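Local coordinates for protein alpha-fucosidase (Bifidobacterium bifidum, PDB 2EAB) that probably hydrolyses alpha-1,2-linked L-fucose from sugar chains as a calcium-binding glycoside hydrolase, represented here by the catalytic part of a longer protein, at residues A[199-205]-A[268-274]; A[835-841]-A[890-896]; A[856-861]-A[880-884]. One frame throughout, in Å; residues are numbered along the deposited sequence.

Contact 1: residues A[199-205]-A[268-274]; sequences KAGKLNF and VSDAKAV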
# COMPACT_ATOMS: atom_id res chain seq x y z
N LYS A 199 -27.71 31.32 -12.65
CA LYS A 199 -28.79 31.93 -13.43
C LYS A 199 -29.37 30.93 -14.41
O LYS A 199 -28.62 30.22 -15.09
CB LYS A 199 -28.28 33.19 -14.15
CG LYS A 199 -27.83 34.31 -13.22
CD LYS A 199 -27.37 35.55 -13.98
CE LYS A 199 -26.81 36.60 -13.03
NZ LYS A 199 -26.40 37.84 -13.75
N ALA A 200 -30.70 30.86 -14.48
CA ALA A 200 -31.39 29.94 -15.38
C ALA A 200 -30.97 30.14 -16.84
O ALA A 200 -30.77 31.28 -17.28
CB ALA A 200 -32.90 30.08 -15.24
N GLY A 201 -30.80 29.04 -17.56
CA GLY A 201 -30.41 29.08 -18.97
C GLY A 201 -28.92 29.22 -19.22
O GLY A 201 -28.47 29.17 -20.37
N LYS A 202 -28.14 29.39 -18.15
CA LYS A 202 -26.71 29.66 -18.28
C LYS A 202 -25.81 28.42 -18.24
O LYS A 202 -24.61 28.52 -18.49
CB LYS A 202 -26.25 30.69 -17.25
CG LYS A 202 -26.81 32.11 -17.47
CD LYS A 202 -26.55 32.64 -18.89
CE LYS A 202 -25.08 32.91 -19.15
NZ LYS A 202 -24.84 33.37 -20.54
N LEU A 203 -26.38 27.26 -17.91
CA LEU A 203 -25.60 26.03 -17.94
C LEU A 203 -25.59 25.45 -19.36
O LEU A 203 -26.58 24.89 -19.83
CB LEU A 203 -26.09 25.01 -16.91
CG LEU A 203 -25.17 23.81 -16.63
CD1 LEU A 203 -23.78 24.25 -16.16
CD2 LEU A 203 -25.81 22.89 -15.61
N ASN A 204 -24.45 25.63 -20.03
CA ASN A 204 -24.24 25.20 -21.40
C ASN A 204 -22.89 24.53 -21.51
O ASN A 204 -21.86 25.14 -21.22
CB ASN A 204 -24.31 26.39 -22.35
CG ASN A 204 -25.65 27.10 -22.31
OD1 ASN A 204 -26.61 26.67 -22.95
ND2 ASN A 204 -25.72 28.19 -21.56
N PHE A 205 -22.88 23.26 -21.92
CA PHE A 205 -21.62 22.53 -22.07
C PHE A 205 -21.75 21.29 -22.96
O PHE A 205 -22.84 20.77 -23.16
CB PHE A 205 -21.03 22.14 -20.70
CG PHE A 205 -21.86 21.15 -19.94
CD1 PHE A 205 -21.66 19.78 -20.12
CD2 PHE A 205 -22.83 21.57 -19.05
CE1 PHE A 205 -22.42 18.86 -19.42
CE2 PHE A 205 -23.60 20.66 -18.34
CZ PHE A 205 -23.39 19.29 -18.53
N VAL A 268 -25.50 19.93 -23.63
CA VAL A 268 -26.47 20.50 -22.70
C VAL A 268 -26.59 21.98 -23.00
O VAL A 268 -25.59 22.70 -23.02
CB VAL A 268 -26.04 20.28 -21.23
CG1 VAL A 268 -26.96 21.02 -20.26
CG2 VAL A 268 -26.01 18.79 -20.90
N SER A 269 -27.81 22.44 -23.25
CA SER A 269 -28.07 23.84 -23.54
C SER A 269 -29.24 24.38 -22.72
O SER A 269 -30.20 23.66 -22.45
CB SER A 269 -28.33 24.04 -25.04
OG SER A 269 -29.48 23.33 -25.44
N ASP A 270 -29.12 25.64 -22.32
CA ASP A 270 -30.20 26.39 -21.66
C ASP A 270 -30.67 25.76 -20.34
O ASP A 270 -31.84 25.87 -19.96
CB ASP A 270 -31.39 26.58 -22.61
CG ASP A 270 -30.97 27.08 -23.98
OD1 ASP A 270 -30.22 28.08 -24.05
OD2 ASP A 270 -31.38 26.47 -24.99
N ALA A 271 -29.74 25.11 -19.64
CA ALA A 271 -30.05 24.46 -18.37
C ALA A 271 -29.64 25.34 -17.19
O ALA A 271 -29.06 26.42 -17.38
CB ALA A 271 -29.37 23.10 -18.29
N LYS A 272 -29.94 24.87 -15.98
CA LYS A 272 -29.52 25.54 -14.76
C LYS A 272 -28.71 24.59 -13.89
O LYS A 272 -27.69 24.98 -13.31
CB LYS A 272 -30.72 26.09 -13.99
CG LYS A 272 -30.35 27.07 -12.89
CD LYS A 272 -31.56 27.50 -12.07
CE LYS A 272 -31.16 28.50 -11.01
NZ LYS A 272 -32.31 28.89 -10.14
N ALA A 273 -29.16 23.34 -13.79
CA ALA A 273 -28.48 22.31 -13.01
C ALA A 273 -28.65 20.94 -13.65
O ALA A 273 -29.72 20.61 -14.16
CB ALA A 273 -29.00 22.29 -11.58
N VAL A 274 -27.57 20.16 -13.64
CA VAL A 274 -27.58 18.81 -14.20
C VAL A 274 -26.80 17.85 -13.31
O VAL A 274 -25.87 18.25 -12.60
CB VAL A 274 -26.98 18.76 -15.65
CG1 VAL A 274 -27.76 19.65 -16.61
CG2 VAL A 274 -25.51 19.14 -15.66
O HOH W 1 -32.55 26.77 -17.18
O HOH W 2 -30.82 30.07 -22.31
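The carbonyl oxygen of Gly201 is approached from several directions where 199-205 meets the corner at Asp270. The Asp270 CA-H points at it, CA to Gly201 O 3.5 Å, Asn204 ND2 donates to Gly201 O at 3.2 Å, and a water shared with the Asp270 carboxylate donates as well. The same Asn204 amide uses its other end across the contact: Asp270 N gives a nearly straight bond to Asn204 OD1 at 2.8 Å, coming in well above the carbonyl plane. One side chain thus ties the Lys199-Lys202 type II turn to the corner, and both amide ends are fixed. Next to it the strands pair irregularly. Lys202 and Leu203 together face Ala271, a classic beta bulge in which Leu203 N donates to Ala271 O at 2.9 Å, and the register slips by one residue before Phe205 and Val268 pair, Val268 N to Phe205 O 2.8 Å. On the inner face, chi1 of 66° puts Phe205 CG between its own N and carbonyl carbon and the ring alongside Val268. Val268 CB sits over one ring face, 4.0 Å from the Phe205 centroid, while Val274 CG2 meets the ring edge with 3.6 Å to Phe205 CZ. Leu203 CD2 also reaches Val274 CG2, at 3.8 Å. The contact belongs to the glycoside hydrolase 65-type N-terminal domain, whose two large antiparallel sheets face each other. Strands 203-208 and 266-271 are neighbours in one, whereas past the corner 273-282 enters the other beside 190-197 and 241-250, whose Leu195, Val248 and Leu250 pack against these apolar groups.

Contact 2: residues A[835-841]-A[890-896]; sequences TEVRLTS and TTYTITK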
# COMPACT_ATOMS: atom_id res chain seq x y z
N THR A 835 -1.54 12.05 29.19
CA THR A 835 -2.45 12.44 30.26
C THR A 835 -3.66 11.52 30.32
O THR A 835 -4.33 11.42 31.35
CB THR A 835 -2.93 13.89 30.11
OG1 THR A 835 -3.54 14.06 28.82
CG2 THR A 835 -1.76 14.86 30.24
N GLU A 836 -3.95 10.86 29.20
CA GLU A 836 -5.06 9.92 29.14
C GLU A 836 -4.84 8.92 28.02
O GLU A 836 -4.33 9.27 26.95
CB GLU A 836 -6.39 10.66 28.92
CG GLU A 836 -7.62 9.76 29.00
CD GLU A 836 -8.89 10.46 28.55
OE1 GLU A 836 -9.02 10.78 27.35
OE2 GLU A 836 -9.77 10.66 29.41
N VAL A 837 -5.18 7.66 28.29
CA VAL A 837 -5.30 6.65 27.25
C VAL A 837 -6.71 6.09 27.34
O VAL A 837 -7.21 5.81 28.44
CB VAL A 837 -4.27 5.52 27.40
CG1 VAL A 837 -4.40 4.52 26.26
CG2 VAL A 837 -2.85 6.07 27.45
N ARG A 838 -7.36 5.96 26.19
CA ARG A 838 -8.65 5.28 26.10
C ARG A 838 -8.45 4.02 25.27
O ARG A 838 -8.09 4.09 24.09
CB ARG A 838 -9.71 6.20 25.48
CG ARG A 838 -10.00 7.43 26.35
CD ARG A 838 -11.13 8.29 25.78
NE ARG A 838 -12.38 7.55 25.62
CZ ARG A 838 -13.28 7.34 26.57
NH1 ARG A 838 -13.10 7.82 27.80
NH2 ARG A 838 -14.38 6.65 26.30
N LEU A 839 -8.66 2.87 25.90
CA LEU A 839 -8.41 1.58 25.29
C LEU A 839 -9.72 0.82 25.17
O LEU A 839 -10.27 0.37 26.18
CB LEU A 839 -7.39 0.79 26.12
CG LEU A 839 -6.90 -0.53 25.52
CD1 LEU A 839 -5.83 -0.27 24.46
CD2 LEU A 839 -6.38 -1.45 26.61
N THR A 840 -10.23 0.70 23.95
CA THR A 840 -11.45 -0.05 23.73
C THR A 840 -11.08 -1.47 23.33
O THR A 840 -10.45 -1.69 22.29
CB THR A 840 -12.31 0.58 22.62
OG1 THR A 840 -12.54 1.96 22.91
CG2 THR A 840 -13.64 -0.15 22.49
N SER A 841 -11.45 -2.44 24.16
CA SER A 841 -11.19 -3.83 23.83
C SER A 841 -12.29 -4.34 22.93
O SER A 841 -13.44 -4.44 23.35
CB SER A 841 -11.12 -4.68 25.09
OG SER A 841 -10.84 -6.02 24.74
N THR A 890 -15.91 -2.98 25.94
CA THR A 890 -15.61 -2.06 27.04
C THR A 890 -14.41 -1.17 26.74
O THR A 890 -13.41 -1.62 26.17
CB THR A 890 -15.41 -2.84 28.36
OG1 THR A 890 -16.57 -3.65 28.62
CG2 THR A 890 -15.21 -1.89 29.54
N THR A 891 -14.54 0.11 27.10
CA THR A 891 -13.44 1.07 27.02
C THR A 891 -12.86 1.33 28.41
O THR A 891 -13.58 1.61 29.37
CB THR A 891 -13.89 2.39 26.35
OG1 THR A 891 -14.27 2.12 24.99
CG2 THR A 891 -12.76 3.41 26.33
N TYR A 892 -11.53 1.23 28.48
CA TYR A 892 -10.78 1.42 29.72
C TYR A 892 -10.04 2.74 29.64
O TYR A 892 -9.44 3.06 28.60
CB TYR A 892 -9.83 0.25 29.94
CG TYR A 892 -10.59 -1.05 29.99
CD1 TYR A 892 -11.06 -1.56 31.20
CD2 TYR A 892 -10.91 -1.73 28.81
CE1 TYR A 892 -11.79 -2.73 31.24
CE2 TYR A 892 -11.65 -2.90 28.85
CZ TYR A 892 -12.09 -3.40 30.06
OH TYR A 892 -12.82 -4.55 30.09
N THR A 893 -10.10 3.50 30.72
CA THR A 893 -9.46 4.80 30.76
C THR A 893 -8.25 4.75 31.69
O THR A 893 -8.36 4.32 32.84
CB THR A 893 -10.46 5.90 31.19
OG1 THR A 893 -11.61 5.86 30.34
CG2 THR A 893 -9.83 7.28 31.11
N ILE A 894 -7.11 5.17 31.16
CA ILE A 894 -5.84 5.11 31.88
C ILE A 894 -5.33 6.52 32.12
O ILE A 894 -5.16 7.29 31.18
CB ILE A 894 -4.79 4.27 31.11
CG1 ILE A 894 -5.37 2.89 30.74
CG2 ILE A 894 -3.52 4.12 31.92
CD1 ILE A 894 -4.50 2.07 29.82
N THR A 895 -5.11 6.84 33.39
CA THR A 895 -4.74 8.20 33.81
C THR A 895 -3.65 8.15 34.88
O THR A 895 -3.46 7.13 35.53
CB THR A 895 -5.95 8.96 34.38
OG1 THR A 895 -6.60 8.13 35.36
CG2 THR A 895 -6.95 9.32 33.28
N LYS A 896 -2.94 9.27 35.05
CA LYS A 896 -1.91 9.38 36.08
C LYS A 896 -2.49 9.19 37.47
O LYS A 896 -3.54 9.76 37.80
CB LYS A 896 -1.25 10.75 36.05
CG LYS A 896 -0.32 11.03 34.89
CD LYS A 896 0.36 12.39 35.06
CE LYS A 896 -0.64 13.55 35.13
NZ LYS A 896 -1.45 13.71 33.88
O HOH W 3 -3.60 11.87 33.88
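Matching first torsions in Thr840 (chi1 -54°) and Thr891 (chi1 -63°) turn each hydroxyl away from its own carbonyl carbon and toward the other, and the two OG1 atoms bond at 2.7 Å across a non-hydrogen-bonded pair of the antiparallel strands. A bend at chi3 (58°) brings the Arg838 guanidinium beside Thr891, whose CG2 lies over one of its faces, 3.6 Å from Arg838 NH2. Further along, Thr893 CG2 rests against the stem of Glu836, 3.9 Å from Glu836 CG. The reverse face is largely apolar: Val837 CB meets Ile894 CB at 3.9 Å, and the Tyr892 ring turns an edge to the backbone, with CD2 3.4 Å from Leu839 O. The Tyr892 hydroxyl is held by Thr887 N. Regular backbone pairing underlies both faces, as in Ile894 N to Val837 O at 2.8 Å. Where it ends, a water donates to Thr835 O at 2.7 Å and accepts from Lys896 N and Lys896 NZ. Such a two-sided pair suits its place in the C-terminal beta-sandwich: most of the threonines and the charged chains occupy one face, while Leu839 and Ile894 on the other press against strand 847-851 of the opposing sheet.

Contact 3: residues A[856-861]-A[880-884]; sequences AQNYEV and SLLVF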
# COMPACT_ATOMS: atom_id res chain seq x y z
N ALA A 856 4.16 3.53 32.47
CA ALA A 856 2.88 2.92 32.86
C ALA A 856 2.71 2.70 34.36
O ALA A 856 1.59 2.72 34.87
CB ALA A 856 2.66 1.61 32.11
N GLN A 857 3.83 2.50 35.06
CA GLN A 857 3.81 2.30 36.51
C GLN A 857 3.25 3.50 37.26
O GLN A 857 2.88 3.39 38.43
CB GLN A 857 5.22 1.94 37.02
CG GLN A 857 6.21 3.10 37.08
CD GLN A 857 6.94 3.37 35.76
OE1 GLN A 857 6.54 2.88 34.70
NE2 GLN A 857 8.00 4.15 35.82
N ASN A 858 3.18 4.65 36.58
CA ASN A 858 2.66 5.89 37.16
C ASN A 858 1.16 6.10 36.93
O ASN A 858 0.61 7.12 37.33
CB ASN A 858 3.44 7.08 36.60
CG ASN A 858 4.92 7.02 36.91
OD1 ASN A 858 5.76 7.08 36.01
ND2 ASN A 858 5.26 6.89 38.19
N TYR A 859 0.52 5.12 36.29
CA TYR A 859 -0.87 5.25 35.86
C TYR A 859 -1.77 4.20 36.50
O TYR A 859 -1.29 3.21 37.07
CB TYR A 859 -0.97 5.16 34.33
CG TYR A 859 -0.28 6.28 33.58
CD1 TYR A 859 -1.01 7.29 32.96
CD2 TYR A 859 1.11 6.33 33.49
CE1 TYR A 859 -0.38 8.32 32.26
CE2 TYR A 859 1.75 7.35 32.81
CZ TYR A 859 1.01 8.35 32.20
OH TYR A 859 1.65 9.36 31.52
N GLU A 860 -3.07 4.41 36.39
CA GLU A 860 -4.08 3.47 36.87
C GLU A 860 -5.21 3.33 35.86
O GLU A 860 -5.41 4.22 35.02
CB GLU A 860 -4.62 3.91 38.24
CG GLU A 860 -5.27 5.28 38.23
CD GLU A 860 -5.66 5.77 39.62
OE1 GLU A 860 -5.40 5.05 40.61
OE2 GLU A 860 -6.23 6.87 39.70
N VAL A 861 -5.93 2.22 35.95
CA VAL A 861 -6.94 1.85 34.96
C VAL A 861 -8.34 1.87 35.57
O VAL A 861 -8.56 1.34 36.66
CB VAL A 861 -6.65 0.44 34.38
CG1 VAL A 861 -7.62 0.10 33.24
CG2 VAL A 861 -5.21 0.33 33.90
N SER A 880 7.89 -0.75 32.32
CA SER A 880 6.73 -1.40 32.93
C SER A 880 5.52 -1.47 32.00
O SER A 880 5.33 -0.61 31.14
CB SER A 880 6.33 -0.69 34.22
OG SER A 880 7.28 -0.91 35.25
N LEU A 881 4.71 -2.51 32.21
CA LEU A 881 3.39 -2.62 31.61
C LEU A 881 2.32 -2.67 32.68
O LEU A 881 2.54 -3.19 33.78
CB LEU A 881 3.25 -3.89 30.77
CG LEU A 881 4.29 -4.28 29.73
CD1 LEU A 881 3.83 -5.56 29.05
CD2 LEU A 881 4.50 -3.20 28.69
N LEU A 882 1.15 -2.13 32.34
CA LEU A 882 -0.09 -2.41 33.07
C LEU A 882 -0.77 -3.58 32.39
O LEU A 882 -1.01 -3.56 31.18
CB LEU A 882 -1.01 -1.19 33.02
CG LEU A 882 -0.61 -0.01 33.91
CD1 LEU A 882 -1.26 1.27 33.41
CD2 LEU A 882 -1.00 -0.28 35.36
N VAL A 883 -1.08 -4.61 33.17
CA VAL A 883 -1.68 -5.83 32.65
C VAL A 883 -3.04 -6.05 33.30
O VAL A 883 -3.13 -6.11 34.53
CB VAL A 883 -0.77 -7.06 32.88
CG1 VAL A 883 -1.42 -8.33 32.35
CG2 VAL A 883 0.59 -6.85 32.23
N PHE A 884 -4.08 -6.17 32.49
CA PHE A 884 -5.43 -6.34 33.02
C PHE A 884 -6.33 -7.10 32.07
O PHE A 884 -6.13 -7.10 30.85
CB PHE A 884 -6.06 -4.99 33.42
CG PHE A 884 -6.04 -3.93 32.35
CD1 PHE A 884 -7.19 -3.66 31.60
CD2 PHE A 884 -4.90 -3.17 32.10
CE1 PHE A 884 -7.20 -2.66 30.63
CE2 PHE A 884 -4.89 -2.18 31.12
CZ PHE A 884 -6.04 -1.92 30.39
O HOH W 4 5.45 2.01 30.45
O HOH W 5 8.32 2.19 32.70
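Apolar contacts dominate between 856-861 and 880-884, and Leu882 is their centre. Its CG lies 4.1 Å from Ala856 CB, and its CD1 touches Tyr859 CB at 4.0 Å and Val861 CG2 at 4.1 Å. That same Leu882 CD1 also lies 3.5 Å from Ala856 O, a carbonyl that accepts from Tyr859 N in the short 3-10 turn. A CH-pi contact follows: Val861 CG1 sits over a face of Phe884, 3.9 Å from the ring centroid and 15° off its normal, the two side chains arriving from opposite directions. A chi1 of 54° turns the Phe884 ring broadside to the valine. Polar links are carried by water, since no direct hydrogen bond crosses. One water accepts from Ala856 N and donates to Ser880 O at 2.7 Å. Another donates to Gln857 OE1 at 2.8 Å and accepts from Ser880 N, while Ser880 OG bonds to Thr874 OG1. The axes of 859-861 and 880-884 run nearly parallel and approach to 8.8 Å, one strand in each sheet of the sandwich. Side chains rather than backbone bonds therefore join the sheets here, and bridging waters partner Ala856 N and the Ser880 backbone where the turn meets the strand.

In the fold
Contact 1 lies in the N-terminal domain, about 42 Å from the centre of the chain to its own centre, its nearest atoms about 41 Å from contact 2, whereas contacts 2 and 3 share the C-terminal domain and touch, Thr895 O lying 2.9 Å from Glu860 N in a probable hydrogen bond. Strands 890-896 and 859-863 are neighbours in one sheet, so contact 2 works within that sheet and contact 3 across to the facing one. The chemistry follows. Contact 3 is buried and largely hydrophobic; contact 2 divides between polar and apolar faces; contact 1 is partly exposed and mixes both modes, with an irregular, hydrated corner beside apolar side chains packed between two sheets.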